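Local coordinates for protein putative peptidase (Parabacteroides merdae, PDB 4L8K) that is a putative peptidase of family S41 and so probably cleaves peptide bonds by a serine-dependent mechanism, at residues D38-L43 / L61-D66; A224-V229 / Q276-G281; N230-R233 / Q237-V240. All blocks are in the same frame, centred on the assembly; numbering follows the deposited sequence.

Overall arrangement
The three contacts come from two regions of the chain. Interaction 1 is first in sequence and sits in the helical N-terminal part. Its centre lies about 26 Å from that of interaction 2 and about 38 Å from that of interaction 3. Interactions 2 and 3 are neighbours that touch by packing, with centres about 12 Å apart, and both fall in the range of the S41 peptidase family. They share helix 224-232. Interaction 2 ties its first part to the loop 276-281, and interaction 3 packs its end against strand 238-242. That strand comes before the loop in sequence. One helix is therefore held both to the mixed sheet and to the loop 276-281.

Interaction 1. Residues D38-L43 / L61-D66; sequences DRYNLL and LAEVKD
This is a salt bridge reinforced by a tyrosine hydrogen bond, between helix 33-43 and the loop that follows helix 50-61. Glu-63 in the loop is met by two side chains of the helix, Arg-39 and Tyr-40. Arg-39 grips the carboxylate end-on. Its NH2 lies 3.0 Å from Glu-63 OE1, and its NH1 lies 3.2 Å from Glu-63 OE2. Both bonds are nearly straight, and both acceptors lie close to the guanidinium plane. The two flat groups are not coplanar. Their planes are 60° apart, and the arginine nitrogens come to the oxygens from above the carboxylate. Tyr-40 OH donates to Glu-63 OE2 at 2.7 Å, meeting the anti lone pair of that oxygen. OE2 accepts from two donors and OE1 from one. Three bonds fix the rotation of the carboxylate and probably favour its charged form. Glu-63 leaves its backbone already pointing toward the helix; the bend at chi2 (-82°) offsets the carboxylate at the end of the chain. The Tyr-40 ring meets OE2 at its edge, and Leu-43 CD1 lies above one face, offset toward the rim. Around it, Tyr-40 packs on Ile-56 and Met-60 of helix 50-61 and on Phe-12 of helix 8-22. The arrangement is a bidentate, end-on arginine-carboxylate salt bridge that joins helix 33-43 to the loop after helix 50-61, in the helical region related to the Tricorn protease C1 domain.

Interaction 2. Residues A224-V229 / Q276-G281; sequences ATNDFV and QHTEFG
The carboxamide of Asn-226 and the peptide group of Thr-278 are the flat groups that meet here. Asn-226 ND2 donates to Thr-278 O at 2.8 Å, with an N-H...O angle of 148°. The acceptor is tilted only modestly from the amide plane. On the other side of the bond the approach is steep, because ND2 stands above the carbonyl plane, 54° out of it. Gly-281 N comes to the same oxygen from the opposite face, at 3.0 Å from Thr-278 O. One carbonyl oxygen is therefore held from both faces, once by the helix and once by its own turn. Further out, the Phe-280 ring has Glu-279 CB over the centre of one face and also meets the rings of Phe-25 and Phe-28.

The bond from Gly-281 N closes a type I beta turn, Thr-278 to Gly-281, in the loop between strands 270-271 and 286-287. The helix carrying Asn-226 belongs to the beta-alpha-beta unit of the S41 peptidase core, a member of the ClpP/crotonase clan. CG of Asn-226 is anti to the backbone N (chi1 -167°), which carries the amide out from the helix to the turn. Its OD1 bonds Thr-245 OG1, and ND2 also bonds Gly-248 O, so both ends of this buried amide are used. A leucine here would probably leave Thr-278 O without its helix donor and Thr-245 OG1 without its partner. Gly-281 CA lies 4.2 Å from Asn-226 OD1 and packs beside the amide. Thr-278 OG1 is turned to another task, a bond to Val-270 O, and stays 3.8 Å from Asn-226 ND2.

Interaction 3. Residues N230-R233 / Q237-V240; sequences NVMR and QVTV
Met-232, modelled as selenomethionine, and Val-238 carry most of this buried contact. It joins the helix and second strand of a beta-alpha-beta unit made of strand 213-217, helix 224-232 and strand 238-242. Its two strands are parallel neighbours in the mixed sheet of the S41 peptidase core. The contact across the segments is by van der Waals packing. The backbone oxygen of Met-232 sits close over the valine, 3.2 Å from Val-238 CB, with both methyls near it. The methionine chain is bent at chi2 and chi3 (-69° and -72°), which brings its end back towards the strand, where CE lies 4.0 Å from Val-238 CG2. The two side chains cross at about a right angle. Two residues further along the strand, Arg-233 CB lies 3.8 Å from Val-240 CG2. The side chains of Met-232 and Val-238 also touch Val-215 of the neighbouring strand, so helix and sheet meet over shared apolar ground.

The polar bonds lie within 230-233. The guanidinium of Arg-233 turns back from the strand onto Asn-230. It grips a single oxygen side-on with two nitrogens, and that oxygen lies in the guanidinium plane. Arg-233 NE is 3.1 Å from Asn-230 OD1, and Arg-233 NH2 is 2.9 Å from that same OD1.

Interaction 1. Residues D38-L43 / L61-D66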
# COMPACT_ATOMS: atom_id res chain seq x y z
N ASP A 38 -29.28 -2.01 14.16
CA ASP A 38 -30.57 -2.68 14.39
C ASP A 38 -30.44 -4.20 14.35
O ASP A 38 -31.01 -4.87 15.20
CB ASP A 38 -31.63 -2.21 13.38
CG ASP A 38 -31.96 -0.74 13.46
OD1 ASP A 38 -31.78 -0.15 14.55
OD2 ASP A 38 -32.40 -0.17 12.44
N ARG A 39 -29.67 -4.73 13.38
CA ARG A 39 -29.48 -6.17 13.23
C ARG A 39 -28.66 -6.77 14.39
O ARG A 39 -29.10 -7.73 15.02
CB ARG A 39 -28.83 -6.50 11.89
CG ARG A 39 -29.82 -6.44 10.74
CD ARG A 39 -29.26 -6.96 9.43
NE ARG A 39 -28.27 -6.04 8.86
CZ ARG A 39 -27.01 -6.35 8.60
NH1 ARG A 39 -26.55 -7.58 8.85
NH2 ARG A 39 -26.20 -5.46 8.07
N TYR A 40 -27.48 -6.19 14.66
CA TYR A 40 -26.57 -6.69 15.70
C TYR A 40 -27.08 -6.43 17.12
O TYR A 40 -26.71 -7.17 18.03
CB TYR A 40 -25.15 -6.13 15.49
CG TYR A 40 -24.47 -6.82 14.33
CD1 TYR A 40 -24.71 -6.43 13.01
CD2 TYR A 40 -23.65 -7.93 14.54
CE1 TYR A 40 -24.11 -7.09 11.93
CE2 TYR A 40 -23.07 -8.61 13.47
CZ TYR A 40 -23.29 -8.17 12.17
OH TYR A 40 -22.69 -8.82 11.12
N ASN A 41 -27.98 -5.45 17.28
CA ASN A 41 -28.63 -5.15 18.56
C ASN A 41 -29.42 -6.38 19.03
O ASN A 41 -29.41 -6.69 20.22
CB ASN A 41 -29.56 -3.94 18.40
CG ASN A 41 -30.34 -3.58 19.62
OD1 ASN A 41 -29.80 -3.45 20.71
ND2 ASN A 41 -31.63 -3.36 19.45
N LEU A 42 -30.05 -7.11 18.07
CA LEU A 42 -30.86 -8.30 18.32
C LEU A 42 -30.00 -9.54 18.52
O LEU A 42 -30.49 -10.54 19.07
CB LEU A 42 -31.84 -8.56 17.16
CG LEU A 42 -32.83 -7.43 16.81
CD1 LEU A 42 -33.47 -7.67 15.45
CD2 LEU A 42 -33.90 -7.27 17.87
N LEU A 43 -28.74 -9.50 18.08
CA LEU A 43 -27.84 -10.64 18.15
C LEU A 43 -26.97 -10.64 19.42
O LEU A 43 -26.73 -11.72 19.97
CB LEU A 43 -26.95 -10.70 16.89
CG LEU A 43 -27.69 -10.95 15.56
CD1 LEU A 43 -26.79 -10.75 14.38
CD2 LEU A 43 -28.22 -12.33 15.47
N LEU A 61 -17.85 -5.78 12.04
CA LEU A 61 -16.84 -4.96 11.36
C LEU A 61 -16.68 -5.40 9.91
O LEU A 61 -16.53 -4.55 9.04
CB LEU A 61 -15.48 -4.97 12.07
CG LEU A 61 -15.45 -4.46 13.52
CD1 LEU A 61 -14.02 -4.46 14.03
CD2 LEU A 61 -16.02 -3.04 13.66
N ALA A 62 -16.82 -6.71 9.63
CA ALA A 62 -16.70 -7.23 8.27
C ALA A 62 -17.85 -6.75 7.35
O ALA A 62 -17.75 -6.88 6.13
CB ALA A 62 -16.62 -8.75 8.29
N GLU A 63 -18.90 -6.13 7.92
CA GLU A 63 -20.00 -5.54 7.14
C GLU A 63 -19.51 -4.43 6.20
O GLU A 63 -20.09 -4.23 5.14
CB GLU A 63 -21.11 -4.99 8.05
CG GLU A 63 -21.85 -6.07 8.84
CD GLU A 63 -22.96 -6.82 8.13
OE1 GLU A 63 -23.51 -6.30 7.13
OE2 GLU A 63 -23.33 -7.91 8.62
N VAL A 64 -18.43 -3.71 6.58
CA VAL A 64 -17.87 -2.65 5.74
C VAL A 64 -16.83 -3.22 4.75
O VAL A 64 -16.26 -2.45 4.00
CB VAL A 64 -17.30 -1.41 6.51
CG1 VAL A 64 -18.40 -0.72 7.32
CG2 VAL A 64 -16.10 -1.77 7.39
N LYS A 65 -16.59 -4.56 4.73
CA LYS A 65 -15.70 -5.24 3.77
C LYS A 65 -14.39 -4.47 3.56
O LYS A 65 -14.05 -4.09 2.44
CB LYS A 65 -16.43 -5.42 2.43
CG LYS A 65 -17.67 -6.30 2.55
CD LYS A 65 -18.43 -6.31 1.25
CE LYS A 65 -19.74 -7.06 1.32
NZ LYS A 65 -19.55 -8.51 1.63
N ASP A 66 -13.67 -4.24 4.68
CA ASP A 66 -12.46 -3.44 4.70
C ASP A 66 -11.25 -4.24 5.23
O ASP A 66 -11.22 -4.63 6.41
CB ASP A 66 -12.73 -2.19 5.55
CG ASP A 66 -11.58 -1.22 5.65
OD1 ASP A 66 -10.54 -1.47 5.00
OD2 ASP A 66 -11.72 -0.21 6.36

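Interaction 2. Residues A224-V229 / Q276-G281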
# COMPACT_ATOMS: atom_id res chain seq x y z
N ALA A 224 1.90 2.64 3.76
CA ALA A 224 2.90 3.64 3.29
C ALA A 224 3.31 3.37 1.81
O ALA A 224 3.60 4.30 1.08
CB ALA A 224 4.13 3.65 4.19
N THR A 225 3.29 2.10 1.37
CA THR A 225 3.61 1.70 0.00
C THR A 225 2.57 2.26 -0.96
O THR A 225 2.93 2.65 -2.08
CB THR A 225 3.71 0.19 -0.10
OG1 THR A 225 4.54 -0.26 0.96
CG2 THR A 225 4.26 -0.29 -1.45
N ASN A 226 1.30 2.33 -0.53
CA ASN A 226 0.22 2.89 -1.34
C ASN A 226 0.48 4.36 -1.56
O ASN A 226 0.32 4.84 -2.68
CB ASN A 226 -1.17 2.66 -0.69
CG ASN A 226 -2.32 2.94 -1.62
OD1 ASN A 226 -2.35 2.46 -2.75
ND2 ASN A 226 -3.29 3.72 -1.16
N ASP A 227 0.92 5.09 -0.51
CA ASP A 227 1.23 6.53 -0.61
C ASP A 227 2.46 6.77 -1.48
O ASP A 227 2.50 7.76 -2.20
CB ASP A 227 1.45 7.14 0.78
CG ASP A 227 0.30 6.95 1.76
OD1 ASP A 227 -0.85 6.71 1.30
OD2 ASP A 227 0.54 7.07 2.97
N PHE A 228 3.47 5.88 -1.40
CA PHE A 228 4.68 5.91 -2.21
C PHE A 228 4.30 5.76 -3.71
O PHE A 228 4.75 6.53 -4.56
CB PHE A 228 5.66 4.76 -1.78
CG PHE A 228 6.86 4.60 -2.69
CD1 PHE A 228 7.93 5.50 -2.62
CD2 PHE A 228 6.93 3.56 -3.61
CE1 PHE A 228 9.05 5.35 -3.46
CE2 PHE A 228 8.03 3.43 -4.46
CZ PHE A 228 9.09 4.32 -4.37
N VAL A 229 3.47 4.74 -4.02
CA VAL A 229 3.00 4.45 -5.38
C VAL A 229 2.23 5.68 -5.91
O VAL A 229 2.46 6.11 -7.04
CB VAL A 229 2.16 3.15 -5.41
CG1 VAL A 229 1.39 3.01 -6.73
CG2 VAL A 229 3.07 1.93 -5.20
N GLN A 276 -9.31 12.33 -5.61
CA GLN A 276 -9.94 11.00 -5.59
C GLN A 276 -9.28 10.14 -4.51
O GLN A 276 -8.06 10.20 -4.31
CB GLN A 276 -9.88 10.32 -6.97
CG GLN A 276 -10.46 11.16 -8.13
CD GLN A 276 -11.91 11.64 -7.95
OE1 GLN A 276 -12.79 10.98 -7.39
NE2 GLN A 276 -12.13 12.88 -8.30
N HIS A 277 -10.10 9.33 -3.82
CA HIS A 277 -9.67 8.44 -2.73
C HIS A 277 -8.75 7.33 -3.24
O HIS A 277 -9.04 6.70 -4.25
CB HIS A 277 -10.90 7.84 -2.03
CG HIS A 277 -11.64 8.83 -1.21
ND1 HIS A 277 -11.44 8.92 0.14
CD2 HIS A 277 -12.52 9.78 -1.59
CE1 HIS A 277 -12.21 9.91 0.55
NE2 HIS A 277 -12.88 10.46 -0.46
N THR A 278 -7.62 7.11 -2.53
CA THR A 278 -6.62 6.06 -2.85
C THR A 278 -6.72 4.89 -1.85
O THR A 278 -6.00 3.89 -1.98
CB THR A 278 -5.19 6.66 -2.83
OG1 THR A 278 -4.89 7.13 -1.51
CG2 THR A 278 -5.00 7.79 -3.86
N GLU A 279 -7.63 5.01 -0.85
CA GLU A 279 -7.83 4.04 0.23
C GLU A 279 -8.11 2.63 -0.27
O GLU A 279 -7.67 1.67 0.34
CB GLU A 279 -9.01 4.49 1.13
CG GLU A 279 -9.30 3.54 2.29
CD GLU A 279 -8.26 3.44 3.40
OE1 GLU A 279 -7.40 4.36 3.51
OE2 GLU A 279 -8.31 2.45 4.16
N PHE A 280 -8.86 2.52 -1.37
CA PHE A 280 -9.33 1.26 -1.90
C PHE A 280 -8.34 0.63 -2.86
O PHE A 280 -8.57 -0.48 -3.35
CB PHE A 280 -10.71 1.49 -2.55
CG PHE A 280 -11.57 2.33 -1.64
CD1 PHE A 280 -12.05 1.83 -0.42
CD2 PHE A 280 -11.91 3.65 -1.99
CE1 PHE A 280 -12.84 2.61 0.43
CE2 PHE A 280 -12.69 4.44 -1.14
CZ PHE A 280 -13.14 3.92 0.07
N GLY A 281 -7.19 1.30 -3.02
CA GLY A 281 -6.11 0.88 -3.88
C GLY A 281 -5.98 1.76 -5.11
O GLY A 281 -6.93 2.48 -5.47

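Interaction 3. Residues N230-R233 / Q237-V240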
# COMPACT_ATOMS: atom_id res chain seq x y z
N ASN A 230 1.38 6.28 -5.06
CA ASN A 230 0.61 7.46 -5.40
C ASN A 230 1.50 8.62 -5.89
O ASN A 230 1.14 9.30 -6.84
CB ASN A 230 -0.21 7.91 -4.21
CG ASN A 230 -1.09 9.13 -4.47
OD1 ASN A 230 -1.75 9.26 -5.50
ND2 ASN A 230 -1.09 10.05 -3.55
N VAL A 231 2.65 8.84 -5.23
CA VAL A 231 3.56 9.91 -5.61
C VAL A 231 4.30 9.54 -6.90
O VAL A 231 4.42 10.37 -7.80
CB VAL A 231 4.55 10.26 -4.45
CG1 VAL A 231 5.54 11.36 -4.86
CG2 VAL A 231 3.80 10.66 -3.18
N MSE A 232 4.78 8.29 -6.99
CA MSE A 232 5.58 7.82 -8.11
C MSE A 232 4.82 7.89 -9.43
O MSE A 232 5.41 8.34 -10.41
CB MSE A 232 6.12 6.39 -7.86
CG MSE A 232 7.14 6.35 -6.70
SE MSE A 232 8.84 7.24 -7.08
CE MSE A 232 9.53 5.97 -8.28
N ARG A 233 3.50 7.54 -9.45
CA ARG A 233 2.70 7.57 -10.68
C ARG A 233 2.43 8.99 -11.18
O ARG A 233 1.87 9.13 -12.28
CB ARG A 233 1.38 6.78 -10.54
CG ARG A 233 0.51 7.10 -9.34
CD ARG A 233 -0.32 8.34 -9.51
NE ARG A 233 -1.33 8.42 -8.45
CZ ARG A 233 -2.56 7.96 -8.59
NH1 ARG A 233 -2.95 7.41 -9.73
NH2 ARG A 233 -3.42 8.06 -7.59
N GLN A 237 8.62 10.03 -15.90
CA GLN A 237 9.46 8.90 -16.27
C GLN A 237 8.96 7.58 -15.66
O GLN A 237 9.53 6.53 -15.98
CB GLN A 237 10.94 9.14 -15.88
CG GLN A 237 11.26 8.95 -14.39
CD GLN A 237 11.04 10.16 -13.52
OE1 GLN A 237 10.11 10.96 -13.72
NE2 GLN A 237 11.89 10.29 -12.52
N VAL A 238 7.91 7.63 -14.84
CA VAL A 238 7.44 6.43 -14.13
C VAL A 238 6.22 5.76 -14.78
O VAL A 238 5.23 6.42 -15.09
CB VAL A 238 7.15 6.74 -12.61
CG1 VAL A 238 6.56 5.53 -11.89
CG2 VAL A 238 8.38 7.26 -11.88
N THR A 239 6.31 4.42 -14.91
CA THR A 239 5.20 3.55 -15.28
C THR A 239 4.99 2.59 -14.10
O THR A 239 5.97 2.03 -13.60
CB THR A 239 5.45 2.80 -16.59
OG1 THR A 239 5.78 3.74 -17.61
CG2 THR A 239 4.24 1.96 -17.02
N VAL A 240 3.76 2.44 -13.64
CA VAL A 240 3.40 1.50 -12.59
C VAL A 240 2.84 0.25 -13.29
O VAL A 240 1.98 0.34 -14.16
CB VAL A 240 2.41 2.08 -11.53
CG1 VAL A 240 2.08 1.02 -10.46
CG2 VAL A 240 3.00 3.33 -10.88